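Local coordinates for thrombospondin related anonymous protein (Plasmodium falciparum, PDB 4F1J) that probably mediates adhesion of the malaria parasite to host cells, through a magnesium-binding von Willebrand factor A domain carried by a membrane-anchored protein, at residues Cys173-Ala177 and Phe191-Val195; Leu10-Met14 and Val101-Leu105. All coordinates share one frame; numbering follows the deposited sequence.

Contact 1. Residues Cys173-Ala177 and Phe191-Val195; sequences CNLYA and FMKAV. With EDO (1,2-ethanediol), chain L.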
# COMPACT_ATOMS: atom_id res chain seq x y z
N CYS A 173 -3.19 -13.84 -10.16
CA CYS A 173 -2.38 -13.21 -9.13
C CYS A 173 -3.29 -12.34 -8.29
O CYS A 173 -3.51 -11.17 -8.60
CB CYS A 173 -1.26 -12.39 -9.76
SG CYS A 173 -0.15 -11.72 -8.53
N ASN A 174 -3.81 -12.92 -7.20
CA ASN A 174 -4.78 -12.24 -6.36
C ASN A 174 -4.20 -11.03 -5.61
O ASN A 174 -4.93 -10.13 -5.24
CB ASN A 174 -5.47 -13.22 -5.42
CG ASN A 174 -6.41 -14.16 -6.18
OD1 ASN A 174 -7.14 -13.72 -7.06
ND2 ASN A 174 -6.37 -15.45 -5.86
N LEU A 175 -2.88 -11.00 -5.45
CA LEU A 175 -2.21 -9.89 -4.77
C LEU A 175 -1.80 -8.75 -5.71
O LEU A 175 -1.10 -7.84 -5.29
CB LEU A 175 -0.97 -10.39 -4.03
CG LEU A 175 -1.28 -11.31 -2.84
CD1 LEU A 175 0.01 -11.78 -2.21
CD2 LEU A 175 -2.15 -10.61 -1.81
N TYR A 176 -2.28 -8.78 -6.95
CA TYR A 176 -1.98 -7.75 -7.91
C TYR A 176 -3.23 -7.31 -8.70
O TYR A 176 -4.01 -8.14 -9.14
CB TYR A 176 -0.88 -8.20 -8.87
CG TYR A 176 -0.56 -7.14 -9.89
CD1 TYR A 176 -0.06 -5.90 -9.49
CD2 TYR A 176 -0.81 -7.33 -11.25
CE1 TYR A 176 0.19 -4.88 -10.41
CE2 TYR A 176 -0.53 -6.33 -12.18
CZ TYR A 176 -0.03 -5.11 -11.76
OH TYR A 176 0.25 -4.11 -12.69
N ALA A 177 -3.38 -6.01 -8.89
CA ALA A 177 -4.33 -5.48 -9.86
C ALA A 177 -3.75 -4.20 -10.42
O ALA A 177 -2.86 -3.59 -9.81
CB ALA A 177 -5.71 -5.25 -9.21
N PHE A 191 -10.09 -5.65 -5.76
CA PHE A 191 -8.69 -5.89 -5.38
C PHE A 191 -8.56 -6.18 -3.87
O PHE A 191 -7.96 -7.18 -3.48
CB PHE A 191 -7.82 -4.70 -5.81
CG PHE A 191 -6.41 -4.71 -5.25
CD1 PHE A 191 -5.45 -5.61 -5.73
CD2 PHE A 191 -6.04 -3.80 -4.29
CE1 PHE A 191 -4.15 -5.60 -5.21
CE2 PHE A 191 -4.74 -3.80 -3.78
CZ PHE A 191 -3.80 -4.69 -4.26
N MET A 192 -9.10 -5.30 -3.03
CA MET A 192 -8.95 -5.46 -1.59
C MET A 192 -9.68 -6.73 -1.10
O MET A 192 -9.21 -7.42 -0.19
CB MET A 192 -9.48 -4.23 -0.85
CG MET A 192 -8.63 -3.01 -0.98
SD MET A 192 -6.85 -3.25 -0.66
CE MET A 192 -6.87 -3.51 1.10
N LYS A 193 -10.80 -7.05 -1.73
CA LYS A 193 -11.50 -8.30 -1.42
C LYS A 193 -10.61 -9.50 -1.68
O LYS A 193 -10.46 -10.37 -0.80
CB LYS A 193 -12.81 -8.43 -2.19
CG LYS A 193 -13.64 -9.61 -1.73
CD LYS A 193 -14.92 -9.74 -2.53
CE LYS A 193 -15.82 -10.82 -1.95
NZ LYS A 193 -17.21 -10.65 -2.51
N ALA A 194 -9.96 -9.52 -2.85
CA ALA A 194 -9.06 -10.61 -3.26
C ALA A 194 -7.84 -10.70 -2.36
O ALA A 194 -7.44 -11.78 -1.94
CB ALA A 194 -8.62 -10.42 -4.68
N VAL A 195 -7.23 -9.55 -2.09
CA VAL A 195 -6.09 -9.47 -1.20
C VAL A 195 -6.41 -10.04 0.16
O VAL A 195 -5.66 -10.84 0.69
CB VAL A 195 -5.60 -8.00 -1.05
CG1 VAL A 195 -4.58 -7.86 0.08
CG2 VAL A 195 -4.98 -7.58 -2.38
C1 EDO L . -2.74 -15.68 -5.18
O1 EDO L . -3.03 -15.68 -6.58
C2 EDO L . -1.46 -14.94 -4.81
O2 EDO L . -1.41 -13.59 -5.29
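Cys173-Ala177 runs through a type I beta turn into the edge strand 176-179 and lies against one side of helix 184-200, the nearest pair of CA atoms, Leu175 and Val195, 5.3 Å apart. Strand and helix are the last two elements of the Rossmann-like von Willebrand factor A domain, with the helix packed back over the sheet. No hydrogen bond joins the two segments; the helix meets the turn through small and apolar groups. Ala194 points its CB at the backbone O of Asn174, and Val195 brings CG2 up to the same oxygen. Further out, Leu175 CD2 reaches Val195 CG1 at 4.1 Å, the two side chains crossing at about a right angle.

Phe191 packs against the beginning of the strand. Its CG lies anti to the backbone N (chi1 169°), which carries the ring toward Tyr176 and Ala177; Val195 CG2 sits over one face, near the rim, while Phe149 makes an edge-to-face pair with the same ring. Cys173 ties the start of the turn to Cys166 by a disulfide. Beyond the turn an ethanediol, probably from the crystallisation liquor, takes the N-H groups of Asn174 and Leu175, the first almost straight at 177°. At the Phe191 ring, the O of Leu175 lies in plane at the edge, 3.8 Å from CE1, while Ala177 CB approaches CD1 obliquely at 3.5 Å.

Contact 2. Residues Leu10-Met14 and Val101-Leu105; sequences LYLLM and VRKHL. With SO4 (sulfate ion), chain F.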
# COMPACT_ATOMS: atom_id res chain seq x y z
N LEU A 10 -1.80 -3.54 8.57
CA LEU A 10 -1.82 -3.27 7.13
C LEU A 10 -1.03 -1.99 6.88
O LEU A 10 -1.36 -0.94 7.41
CB LEU A 10 -3.26 -3.15 6.60
CG LEU A 10 -3.48 -3.15 5.09
CD1 LEU A 10 -4.94 -3.46 4.73
CD2 LEU A 10 -3.05 -1.78 4.49
N TYR A 11 0.04 -2.13 6.12
CA TYR A 11 0.98 -1.07 5.83
C TYR A 11 0.72 -0.56 4.42
O TYR A 11 1.16 -1.16 3.39
CB TYR A 11 2.45 -1.52 5.95
CG TYR A 11 2.80 -2.17 7.26
CD1 TYR A 11 2.54 -3.52 7.49
CD2 TYR A 11 3.36 -1.45 8.28
CE1 TYR A 11 2.83 -4.10 8.72
CE2 TYR A 11 3.67 -2.02 9.49
CZ TYR A 11 3.42 -3.36 9.71
OH TYR A 11 3.70 -3.90 10.96
N LEU A 12 0.01 0.55 4.37
CA LEU A 12 -0.29 1.24 3.11
C LEU A 12 0.90 2.13 2.69
O LEU A 12 1.27 3.07 3.40
CB LEU A 12 -1.59 2.06 3.26
CG LEU A 12 -1.99 2.88 2.03
CD1 LEU A 12 -2.25 2.00 0.82
CD2 LEU A 12 -3.23 3.77 2.41
N LEU A 13 1.50 1.83 1.52
CA LEU A 13 2.64 2.59 1.03
C LEU A 13 2.18 3.27 -0.25
O LEU A 13 1.91 2.60 -1.26
CB LEU A 13 3.86 1.68 0.72
CG LEU A 13 4.25 0.62 1.74
CD1 LEU A 13 5.61 0.01 1.43
CD2 LEU A 13 4.20 1.06 3.19
N MET A 14 2.06 4.59 -0.19
CA MET A 14 1.41 5.35 -1.27
C MET A 14 2.44 6.18 -2.03
O MET A 14 3.00 7.13 -1.50
CB MET A 14 0.32 6.23 -0.66
CG MET A 14 -0.43 7.04 -1.67
SD MET A 14 -1.74 7.96 -0.84
CE MET A 14 -2.67 8.61 -2.25
N VAL A 101 8.69 -0.36 6.88
CA VAL A 101 7.91 -1.51 7.36
C VAL A 101 8.81 -2.50 8.11
O VAL A 101 8.48 -2.94 9.21
CB VAL A 101 7.18 -2.21 6.24
CG1 VAL A 101 6.50 -3.48 6.75
CG2 VAL A 101 6.15 -1.24 5.61
N ARG A 102 9.96 -2.83 7.52
CA ARG A 102 10.87 -3.76 8.16
C ARG A 102 11.38 -3.20 9.49
O ARG A 102 11.65 -3.97 10.39
CB ARG A 102 12.03 -4.11 7.21
CG ARG A 102 12.96 -5.24 7.70
CD ARG A 102 13.84 -5.73 6.55
NE ARG A 102 14.73 -4.70 6.06
CZ ARG A 102 15.98 -4.52 6.46
NH1 ARG A 102 16.50 -5.28 7.40
NH2 ARG A 102 16.72 -3.55 5.93
N LYS A 103 11.48 -1.87 9.63
CA LYS A 103 11.90 -1.28 10.91
C LYS A 103 10.83 -1.51 11.98
O LYS A 103 11.17 -1.78 13.13
CB LYS A 103 12.24 0.22 10.76
CG LYS A 103 13.56 0.48 10.09
CD LYS A 103 13.69 1.96 9.76
N HIS A 104 9.55 -1.42 11.62
CA HIS A 104 8.48 -1.78 12.56
C HIS A 104 8.67 -3.21 13.06
O HIS A 104 8.53 -3.49 14.26
CB HIS A 104 7.08 -1.66 11.94
CG HIS A 104 6.61 -0.25 11.74
ND1 HIS A 104 7.15 0.58 10.79
CD2 HIS A 104 5.65 0.47 12.37
CE1 HIS A 104 6.54 1.76 10.84
NE2 HIS A 104 5.62 1.71 11.79
N LEU A 105 8.99 -4.12 12.14
CA LEU A 105 9.12 -5.54 12.50
C LEU A 105 10.36 -5.72 13.35
O LEU A 105 10.30 -6.39 14.40
CB LEU A 105 9.19 -6.42 11.25
CG LEU A 105 8.01 -6.22 10.28
CD1 LEU A 105 8.08 -7.13 9.05
CD2 LEU A 105 6.69 -6.39 11.00
S SO4 F . 15.98 -8.31 8.97
O1 SO4 F . 14.85 -8.67 8.13
O2 SO4 F . 15.67 -7.12 9.77
O3 SO4 F . 16.30 -9.40 9.88
O4 SO4 F . 17.15 -8.08 8.12
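Tyr11 carries this contact, reaching from the central strand 8-15 to helix 94-106; the segments 10-14 and 101-105 run roughly antiparallel (156°) with their axes 10.9 Å apart. A flanking helix here packs on the central sheet of the alpha/beta (Rossmann-like) von Willebrand factor A fold. Tyr11 CB lies 3.7 Å from Val101 CG2. With CG set anti to the carbonyl carbon (chi1 -53°), the ring is laid under Val101: CG1 of the valine stands over the ring centre, 3.9 Å from the centroid and almost on the ring normal, a CH-pi contact. CG and CD2 also touch Val101 CG2. Farther along, CE2 comes within 4.1 Å of His104 CG, and the edge of the tyrosine is turned to the imidazole face in a T-shaped pair with planes at 72°. At the tip, the OH has Leu105 CD2 at 3.9 Å, but its hydrogen bond goes to Gln116 on the neighbouring strand 115-122.

Leu13, two residues on, adds its CD2 against the same Val101 CG2, so one valine bridges both strand side chains. The imidazole is held as well: ND1 of His104 bonds the backbone O of Gln100, one turn back on the helix. On another side of the helix, Arg102 forms a salt bridge with Glu135 and a weak hydrogen bond to a sulfate, probably from the crystallisation liquor, which Arg142 also binds. No hydrogen bond joins the segments; the buried hydroxyl is satisfied within the sheet, and the fit rests mainly on van der Waals packing with the weak polar component of the ring contacts.

How the contacts relate
Both contacts pack a helix onto the same mixed sheet, but on opposite faces: Tyr11 points toward helix 94-106, while its neighbour Leu10 faces helix 184-200. Contact 2 is buried and belongs to strand 8-15, in the sheet interior; contact 1 lies at the edge strand 176-179 and is only partly buried, with a turn at its margin. Neither uses a hydrogen bond between its segments. Contact 2 pairs two rings, whereas contact 1 has one, set against alanine and backbone. Their centres are about 18 Å apart, yet they meet where Met192 CE packs on Leu10 CD1 at 4.1 Å, so helix 184-200 also touches the strand of contact 2.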